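PDB 3IA7: CalG4 from Micromonospora echinospora, which belongs to the GT-B clan of glycosyltransferase-like proteins, built from two Rossmann-like domains that face each other across a cleft. Local coordinates for residues 76-84 and 155-165; 124-132 and 182-190. All blocks are in the same frame, centred on the assembly; numbering follows the deposited sequence.

Contact 1 (76-84 and 155-165); sequences ETQLHLVYV and PADVEAVHSVL
H80 lays its imidazole against P155, in the 3-10 turn leading into the second helix, and the rest of the contact spreads from that CH-pi contact along helices 76-84 and 159-165, which run nearly parallel (19° between axes, 9.6 Å at closest approach). Followed outward, H80 first meets V161, whose CG2 sits 3.6 Å from H80 CB. Beyond CB, chi1 (-60°, ring beside the backbone N and anti to the carbonyl carbon) brings the ring to P155, and chi2 turns its face there: H80 CG is 3.9 Å from P155 CB, and ND1, CD2, CE1 and NE2 all lie at similar range of that same carbon. P155 CB stands 7° off the ring normal, over the centre of the face, and the two side chains cross at about a right angle. The opposite face carries the helix's own E76 O, offset toward the rim, so the imidazole lies between a carbonyl and a proline. One turn earlier, T77 reaches the N-cap residue of the second helix: its OG1 is 3.5 Å from V158 CG1, while its methyl meets A160 CB. L81 extends CD2 over the A160 carbonyl and to V161 CG2, 4.0 Å away. V84 and V164 slide past each other in opposite directions, CG1 to CG1 3.8 Å, and both V84 methyls touch L165 CD2, CG2 at 3.9 Å. No hydrogen bond crosses; the contact is mostly van der Waals packing. This near-parallel helix pair belongs to the seven-stranded, Rossmann-like half of the GT-B fold. Helix 178-182 flanks the second segment, with W182 against P155 and L165, V178 against A156, and K179 in a salt bridge to D157; helix 113-123 adds I114 beside L165 and Y83.

Contact 2 (124-132 and 182-190); sequences DRPAVRLTG and WDEIEGLTI
R129 and T189 lie side by side and point the same way, paired residues on neighbouring parallel strands; on the other face of the sheet L130 and I190 do likewise, L130 CD2 reaching I190 CB at 3.7 Å. Between the strands R129 N donates to L188 O (2.8 Å), R129 O accepts from I190 N (2.8 Å), and T131 N donates to I190 O. V128 lies alongside L188 and crosses I190 obliquely, V128 CG1 to I190 CG1 being 3.8 Å. R129 has CG anti to the backbone N (chi1 178°), carrying the chain past T189 before it bends at chi3. Water 2, in the guanidinium plane, accepts from NH2; water 3 accepts from NH1 and donates to W182 O. E186 sets its CB 3.8 Å from R129 CB and bends at chi2 toward A127; its OE2 accepts hydrogen bonds from G187 N and from water 1, which accepts from A127 N. Y108 OH is hydrogen-bonded to both R129 NE and E186 OE1. In this Rossmann-like sheet helices 142-150, 159-170 and 178-182 connect the two strands, and strand 105-109 flanks 127-131 opposite 189-191. Helix 113-123 packs beside A127 and R129; C-terminal helix 385-400 covers V128, L188 and I190, as in GT-B proteins.

Contacts 1 and 2 have centres about 22 Å apart and belong to the same half of the chain, that of the seven-stranded parallel sheet. Contact 2 lies within that sheet, whereas contact 1 joins two helices farther from the chain centre. Their segments alternate along the sequence, 76-84, 124-132, 155-165, 182-190, so each contact closes across a segment of the other. They meet at W182: its CH2 is 3.6 Å from P155 CG and 3.8 Å from Y83 CE2, and its CZ3 is 3.7 Å from L165 CD1. W182, at the end of helix 178-182 and shortly before strand 189-191, thus packs on the helical pair within the Rossmann-like domain.

Contact 1 (76-84 and 155-165)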
loop_
_atom_site.group_PDB
_atom_site.type_symbol
_atom_site.label_atom_id
_atom_site.label_comp_id
_atom_site.label_asym_id
_atom_site.label_seq_id
_atom_site.Cartn_x
_atom_site.Cartn_y
_atom_site.Cartn_z
ATOM N N GLU A 76 29.394 18.062 -15.793
ATOM C CA GLU A 76 29.657 17.125 -14.678
ATOM C C GLU A 76 29.838 17.823 -13.320
ATOM O O GLU A 76 29.194 17.451 -12.318
ATOM C CB GLU A 76 30.906 16.296 -14.975
ATOM C CG GLU A 76 30.628 15.003 -15.708
ATOM C CD GLU A 76 31.907 14.228 -15.996
ATOM O OE1 GLU A 76 33.002 14.716 -15.613
ATOM O OE2 GLU A 76 31.802 13.134 -16.585
ATOM N N THR A 77 30.740 18.812 -13.302
ATOM C CA THR A 77 30.950 19.699 -12.149
ATOM C C THR A 77 29.684 20.434 -11.717
ATOM O O THR A 77 29.434 20.559 -10.514
ATOM C CB THR A 77 32.077 20.705 -12.415
ATOM O OG1 THR A 77 33.298 19.978 -12.522
ATOM C CG2 THR A 77 32.232 21.718 -11.289
ATOM N N GLN A 78 28.905 20.913 -12.691
ATOM C CA GLN A 78 27.633 21.585 -12.422
ATOM C C GLN A 78 26.636 20.665 -11.741
ATOM O O GLN A 78 25.927 21.087 -10.827
ATOM C CB GLN A 78 27.038 22.181 -13.700
ATOM C CG GLN A 78 27.853 23.366 -14.247
ATOM C CD GLN A 78 28.211 24.365 -13.156
ATOM O OE1 GLN A 78 27.378 24.684 -12.278
ATOM N NE2 GLN A 78 29.455 24.846 -13.181
ATOM N N LEU A 79 26.600 19.408 -12.188
ATOM C CA LEU A 79 25.777 18.405 -11.548
ATOM C C LEU A 79 26.159 18.185 -10.098
ATOM O O LEU A 79 25.272 18.114 -9.245
ATOM C CB LEU A 79 25.848 17.066 -12.282
ATOM C CG LEU A 79 25.281 17.020 -13.693
ATOM C CD1 LEU A 79 25.456 15.573 -14.195
ATOM C CD2 LEU A 79 23.809 17.440 -13.682
ATOM N N HIS A 80 27.457 18.007 -9.822
ATOM C CA HIS A 80 27.900 17.912 -8.431
ATOM C C HIS A 80 27.564 19.156 -7.610
ATOM O O HIS A 80 27.252 19.044 -6.424
ATOM C CB HIS A 80 29.393 17.669 -8.324
ATOM C CG HIS A 80 29.856 16.399 -8.988
ATOM N ND1 HIS A 80 29.115 15.236 -8.957
ATOM C CD2 HIS A 80 31.001 16.100 -9.642
ATOM C CE1 HIS A 80 29.778 14.278 -9.584
ATOM N NE2 HIS A 80 30.919 14.783 -10.024
ATOM N N LEU A 81 27.720 20.330 -8.200
ATOM C CA LEU A 81 27.444 21.570 -7.442
ATOM C C LEU A 81 25.967 21.717 -7.101
ATOM O O LEU A 81 25.628 22.195 -5.995
ATOM C CB LEU A 81 27.987 22.845 -8.143
ATOM C CG LEU A 81 29.531 22.893 -8.221
ATOM C CD1 LEU A 81 29.956 24.071 -9.095
ATOM C CD2 LEU A 81 30.179 22.984 -6.846
ATOM N N VAL A 82 25.088 21.286 -8.011
ATOM C CA VAL A 82 23.651 21.376 -7.721
ATOM C C VAL A 82 23.295 20.386 -6.609
ATOM O O VAL A 82 22.410 20.667 -5.825
ATOM C CB VAL A 82 22.693 21.220 -8.980
ATOM C CG1 VAL A 82 22.709 19.826 -9.557
ATOM C CG2 VAL A 82 21.264 21.557 -8.577
ATOM N N TYR A 83 23.988 19.257 -6.564
ATOM C CA TYR A 83 23.795 18.243 -5.506
ATOM C C TYR A 83 24.109 18.873 -4.138
ATOM O O TYR A 83 23.342 18.728 -3.155
ATOM C CB TYR A 83 24.722 17.041 -5.777
ATOM C CG TYR A 83 24.714 15.993 -4.684
ATOM C CD1 TYR A 83 23.656 15.066 -4.587
ATOM C CD2 TYR A 83 25.742 15.934 -3.722
ATOM C CE1 TYR A 83 23.648 14.092 -3.566
ATOM C CE2 TYR A 83 25.733 14.972 -2.708
ATOM C CZ TYR A 83 24.683 14.064 -2.641
ATOM O OH TYR A 83 24.640 13.103 -1.659
ATOM N N VAL A 84 25.260 19.541 -4.078
ATOM C CA VAL A 84 25.667 20.246 -2.858
ATOM C C VAL A 84 24.665 21.353 -2.476
ATOM O O VAL A 84 24.261 21.425 -1.302
ATOM C CB VAL A 84 27.134 20.755 -2.917
ATOM C CG1 VAL A 84 27.467 21.547 -1.648
ATOM C CG2 VAL A 84 28.112 19.547 -3.052
ATOM N N PRO A 155 33.482 13.287 -6.772
ATOM C CA PRO A 155 33.233 14.714 -6.563
ATOM C C PRO A 155 34.206 15.365 -5.581
ATOM O O PRO A 155 34.521 16.532 -5.725
ATOM C CB PRO A 155 31.802 14.769 -5.979
ATOM C CG PRO A 155 31.405 13.382 -5.737
ATOM C CD PRO A 155 32.258 12.486 -6.607
ATOM N N ALA A 156 34.694 14.606 -4.607
ATOM C CA ALA A 156 35.625 15.152 -3.600
ATOM C C ALA A 156 36.965 15.469 -4.227
ATOM O O ALA A 156 37.725 16.268 -3.693
ATOM C CB ALA A 156 35.805 14.164 -2.459
ATOM N N ASP A 157 37.232 14.852 -5.387
ATOM C CA ASP A 157 38.467 15.088 -6.149
ATOM C C ASP A 157 38.337 16.152 -7.238
ATOM O O ASP A 157 39.284 16.398 -8.006
ATOM C CB ASP A 157 38.941 13.774 -6.755
ATOM C CG ASP A 157 39.522 12.827 -5.702
ATOM O OD1 ASP A 157 40.101 13.348 -4.720
ATOM O OD2 ASP A 157 39.399 11.582 -5.854
ATOM N N VAL A 158 37.171 16.789 -7.300
ATOM C CA VAL A 158 36.951 17.940 -8.180
ATOM C C VAL A 158 37.115 19.234 -7.377
ATOM O O VAL A 158 36.388 19.472 -6.406
ATOM C CB VAL A 158 35.542 17.878 -8.872
ATOM C CG1 VAL A 158 35.329 19.086 -9.816
ATOM C CG2 VAL A 158 35.288 16.539 -9.589
ATOM N N GLU A 159 38.069 20.076 -7.798
ATOM C CA GLU A 159 38.429 21.296 -7.107
ATOM C C GLU A 159 37.256 22.221 -6.688
ATOM O O GLU A 159 37.207 22.657 -5.534
ATOM C CB GLU A 159 39.468 22.104 -7.924
ATOM C CG GLU A 159 39.692 23.501 -7.403
ATOM C CD GLU A 159 40.153 23.516 -5.966
ATOM O OE1 GLU A 159 40.864 22.572 -5.552
ATOM O OE2 GLU A 159 39.811 24.484 -5.253
ATOM N N ALA A 160 36.356 22.530 -7.632
ATOM C CA ALA A 160 35.185 23.407 -7.385
ATOM C C ALA A 160 34.255 22.859 -6.273
ATOM O O ALA A 160 33.650 23.632 -5.499
ATOM C CB ALA A 160 34.386 23.595 -8.693
ATOM N N VAL A 161 34.124 21.533 -6.221
ATOM C CA VAL A 161 33.270 20.840 -5.251
ATOM C C VAL A 161 33.984 20.716 -3.902
ATOM O O VAL A 161 33.420 21.009 -2.856
ATOM C CB VAL A 161 32.867 19.445 -5.757
ATOM C CG1 VAL A 161 31.941 18.719 -4.757
ATOM C CG2 VAL A 161 32.191 19.557 -7.131
ATOM N N HIS A 162 35.236 20.265 -3.950
ATOM C CA HIS A 162 36.062 20.082 -2.769
ATOM C C HIS A 162 36.148 21.385 -1.954
ATOM O O HIS A 162 36.024 21.349 -0.721
ATOM C CB HIS A 162 37.467 19.598 -3.186
ATOM C CG HIS A 162 38.393 19.366 -2.033
ATOM N ND1 HIS A 162 39.198 20.364 -1.514
ATOM C CD2 HIS A 162 38.596 18.271 -1.260
ATOM C CE1 HIS A 162 39.889 19.878 -0.496
ATOM N NE2 HIS A 162 39.536 18.612 -0.316
ATOM N N SER A 163 36.364 22.523 -2.629
ATOM C CA SER A 163 36.562 23.777 -1.909
ATOM C C SER A 163 35.269 24.157 -1.174
ATOM O O SER A 163 35.307 24.583 -0.012
ATOM C CB SER A 163 37.038 24.903 -2.842
ATOM O OG SER A 163 36.091 25.133 -3.872
ATOM N N VAL A 164 34.133 23.957 -1.839
ATOM C CA VAL A 164 32.846 24.276 -1.242
ATOM C C VAL A 164 32.631 23.384 -0.036
ATOM O O VAL A 164 32.147 23.817 0.982
ATOM C CB VAL A 164 31.657 24.098 -2.235
ATOM C CG1 VAL A 164 30.322 24.098 -1.465
ATOM C CG2 VAL A 164 31.684 25.231 -3.274
ATOM N N LEU A 165 32.946 22.112 -0.180
ATOM C CA LEU A 165 32.722 21.161 0.888
ATOM C C LEU A 165 33.636 21.305 2.102
ATOM O O LEU A 165 33.160 21.187 3.250
ATOM C CB LEU A 165 32.693 19.702 0.336
ATOM C CG LEU A 165 31.433 19.330 -0.485
ATOM C CD1 LEU A 165 31.581 17.948 -0.999
ATOM C CD2 LEU A 165 30.071 19.420 0.270
#

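Contact 2 (124-132 and 182-190)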
loop_
_atom_site.group_PDB
_atom_site.type_symbol
_atom_site.label_atom_id
_atom_site.label_comp_id
_atom_site.label_asym_id
_atom_site.label_seq_id
_atom_site.Cartn_x
_atom_site.Cartn_y
_atom_site.Cartn_z
ATOM N N ASP A 124 23.771 18.133 17.832
ATOM C CA ASP A 124 24.324 17.125 18.748
ATOM C C ASP A 124 23.284 16.011 19.016
ATOM O O ASP A 124 22.852 15.781 20.171
ATOM C CB ASP A 124 24.832 17.782 20.058
ATOM C CG ASP A 124 25.490 16.773 21.023
ATOM O OD1 ASP A 124 26.076 15.795 20.578
ATOM O OD2 ASP A 124 25.398 16.939 22.250
ATOM N N ARG A 125 22.877 15.358 17.935
ATOM C CA ARG A 125 21.817 14.341 17.983
ATOM C C ARG A 125 22.273 13.135 17.199
ATOM O O ARG A 125 23.044 13.287 16.267
ATOM C CB ARG A 125 20.495 14.896 17.396
ATOM C CG ARG A 125 19.849 16.007 18.230
ATOM C CD ARG A 125 19.485 15.481 19.629
ATOM N NE ARG A 125 18.718 16.453 20.440
ATOM C CZ ARG A 125 19.221 17.285 21.357
ATOM N NH1 ARG A 125 20.536 17.328 21.622
ATOM N NH2 ARG A 125 18.397 18.088 22.028
ATOM N N PRO A 126 21.755 11.943 17.539
ATOM C CA PRO A 126 22.018 10.734 16.761
ATOM C C PRO A 126 21.301 10.812 15.421
ATOM O O PRO A 126 20.337 11.613 15.245
ATOM C CB PRO A 126 21.451 9.596 17.642
ATOM C CG PRO A 126 20.363 10.250 18.418
ATOM C CD PRO A 126 20.849 11.690 18.677
ATOM N N ALA A 127 21.797 10.065 14.442
ATOM C CA ALA A 127 21.192 10.080 13.131
ATOM C C ALA A 127 21.061 8.671 12.590
ATOM O O ALA A 127 21.811 7.782 12.998
ATOM C CB ALA A 127 22.020 10.982 12.124
ATOM N N VAL A 128 20.067 8.478 11.725
ATOM C CA VAL A 128 19.826 7.226 11.037
ATOM C C VAL A 128 19.813 7.535 9.568
ATOM O O VAL A 128 19.117 8.468 9.148
ATOM C CB VAL A 128 18.407 6.673 11.369
ATOM C CG1 VAL A 128 18.029 5.463 10.437
ATOM C CG2 VAL A 128 18.262 6.347 12.830
ATOM N N ARG A 129 20.522 6.727 8.774
ATOM C CA ARG A 129 20.510 6.865 7.344
ATOM C C ARG A 129 19.423 5.940 6.712
ATOM O O ARG A 129 19.284 4.756 7.094
ATOM C CB ARG A 129 21.884 6.501 6.763
ATOM C CG ARG A 129 21.897 6.579 5.211
ATOM C CD ARG A 129 23.348 6.356 4.651
ATOM N NE ARG A 129 24.274 7.382 5.201
ATOM C CZ ARG A 129 25.415 7.759 4.637
ATOM N NH1 ARG A 129 25.811 7.192 3.498
ATOM N NH2 ARG A 129 26.141 8.735 5.193
ATOM N N LEU A 130 18.766 6.448 5.689
ATOM C CA LEU A 130 17.873 5.625 4.864
ATOM C C LEU A 130 18.351 5.517 3.448
ATOM O O LEU A 130 18.830 6.497 2.856
ATOM C CB LEU A 130 16.475 6.266 4.789
ATOM C CG LEU A 130 15.697 6.627 6.049
ATOM C CD1 LEU A 130 14.252 7.262 5.625
ATOM C CD2 LEU A 130 15.537 5.440 7.098
ATOM N N THR A 131 18.141 4.347 2.846
ATOM C CA THR A 131 18.350 4.267 1.388
ATOM C C THR A 131 17.406 3.286 0.723
ATOM O O THR A 131 17.185 2.192 1.231
ATOM C CB THR A 131 19.864 3.982 0.973
ATOM O OG1 THR A 131 19.960 3.925 -0.455
ATOM C CG2 THR A 131 20.413 2.685 1.601
ATOM N N GLY A 132 16.888 3.701 -0.433
ATOM C CA GLY A 132 16.108 2.864 -1.338
ATOM C C GLY A 132 17.020 2.176 -2.349
ATOM O O GLY A 132 16.514 1.474 -3.196
ATOM N N TRP A 182 32.821 11.567 3.235
ATOM C CA TRP A 182 31.799 11.094 2.277
ATOM C C TRP A 182 31.538 9.623 2.514
ATOM O O TRP A 182 30.362 9.163 2.463
ATOM C CB TRP A 182 32.287 11.360 0.845
ATOM C CG TRP A 182 31.198 11.336 -0.214
ATOM C CD1 TRP A 182 30.483 10.248 -0.632
ATOM C CD2 TRP A 182 30.773 12.428 -1.026
ATOM N NE1 TRP A 182 29.574 10.610 -1.592
ATOM C CE2 TRP A 182 29.739 11.931 -1.885
ATOM C CE3 TRP A 182 31.128 13.778 -1.098
ATOM C CZ2 TRP A 182 29.066 12.732 -2.793
ATOM C CZ3 TRP A 182 30.426 14.608 -2.028
ATOM C CH2 TRP A 182 29.419 14.068 -2.858
ATOM N N ASP A 183 32.598 8.878 2.835
ATOM C CA ASP A 183 32.529 7.410 3.053
ATOM C C ASP A 183 32.191 6.930 4.458
ATOM O O ASP A 183 32.060 5.730 4.663
ATOM C CB ASP A 183 33.842 6.715 2.599
ATOM C CG ASP A 183 34.046 6.804 1.120
ATOM O OD1 ASP A 183 33.035 6.974 0.407
ATOM O OD2 ASP A 183 35.222 6.751 0.668
ATOM N N GLU A 184 32.039 7.829 5.442
ATOM C CA GLU A 184 31.759 7.375 6.795
ATOM C C GLU A 184 30.406 6.684 6.901
ATOM O O GLU A 184 29.448 7.108 6.263
ATOM C CB GLU A 184 31.810 8.539 7.782
ATOM C CG GLU A 184 33.246 8.988 7.973
ATOM C CD GLU A 184 33.347 10.070 9.009
ATOM O OE1 GLU A 184 32.858 11.163 8.756
ATOM O OE2 GLU A 184 33.946 9.824 10.058
ATOM N N ILE A 185 30.337 5.665 7.748
ATOM C CA ILE A 185 29.133 4.810 7.918
ATOM C C ILE A 185 28.297 5.320 9.090
ATOM O O ILE A 185 28.825 5.604 10.178
ATOM C CB ILE A 185 29.575 3.340 8.142
ATOM C CG1 ILE A 185 30.307 2.857 6.868
ATOM C CG2 ILE A 185 28.381 2.433 8.615
ATOM C CD1 ILE A 185 30.813 1.396 6.885
ATOM N N GLU A 186 27.004 5.460 8.864
ATOM C CA GLU A 186 26.059 5.907 9.897
ATOM C C GLU A 186 25.886 4.898 11.041
ATOM O O GLU A 186 26.147 3.716 10.859
ATOM C CB GLU A 186 24.687 6.234 9.266
ATOM C CG GLU A 186 23.840 7.147 10.183
ATOM C CD GLU A 186 24.657 8.327 10.758
ATOM O OE1 GLU A 186 24.892 9.314 10.036
ATOM O OE2 GLU A 186 25.127 8.238 11.914
ATOM N N GLY A 187 25.525 5.374 12.233
ATOM C CA GLY A 187 25.301 4.462 13.390
ATOM C C GLY A 187 24.238 3.391 13.083
ATOM O O GLY A 187 24.306 2.262 13.598
ATOM N N LEU A 188 23.250 3.763 12.261
ATOM C CA LEU A 188 22.200 2.848 11.748
ATOM C C LEU A 188 21.817 3.244 10.320
ATOM O O LEU A 188 21.633 4.436 10.007
ATOM C CB LEU A 188 20.917 2.841 12.645
ATOM C CG LEU A 188 19.717 1.997 12.127
ATOM C CD1 LEU A 188 20.078 0.463 12.155
ATOM C CD2 LEU A 188 18.400 2.318 12.892
ATOM N N THR A 189 21.725 2.242 9.440
ATOM C CA THR A 189 21.292 2.460 8.077
ATOM C C THR A 189 20.162 1.469 7.784
ATOM O O THR A 189 20.358 0.251 7.944
ATOM C CB THR A 189 22.461 2.248 7.065
ATOM O OG1 THR A 189 23.546 3.185 7.365
ATOM C CG2 THR A 189 21.954 2.557 5.623
ATOM N N ILE A 190 19.008 2.003 7.379
ATOM C CA ILE A 190 17.855 1.240 7.006
ATOM C C ILE A 190 17.851 1.204 5.481
ATOM O O ILE A 190 17.770 2.243 4.790
ATOM C CB ILE A 190 16.500 1.855 7.538
ATOM C CG1 ILE A 190 16.572 2.203 9.053
ATOM C CG2 ILE A 190 15.252 0.941 7.120
ATOM C CD1 ILE A 190 16.600 1.055 9.976
HETATM O O HOH W 1 24.496 9.093 14.415
HETATM O O HOH W 2 28.771 9.531 4.956
HETATM O O HOH W 3 27.827 8.638 1.965
#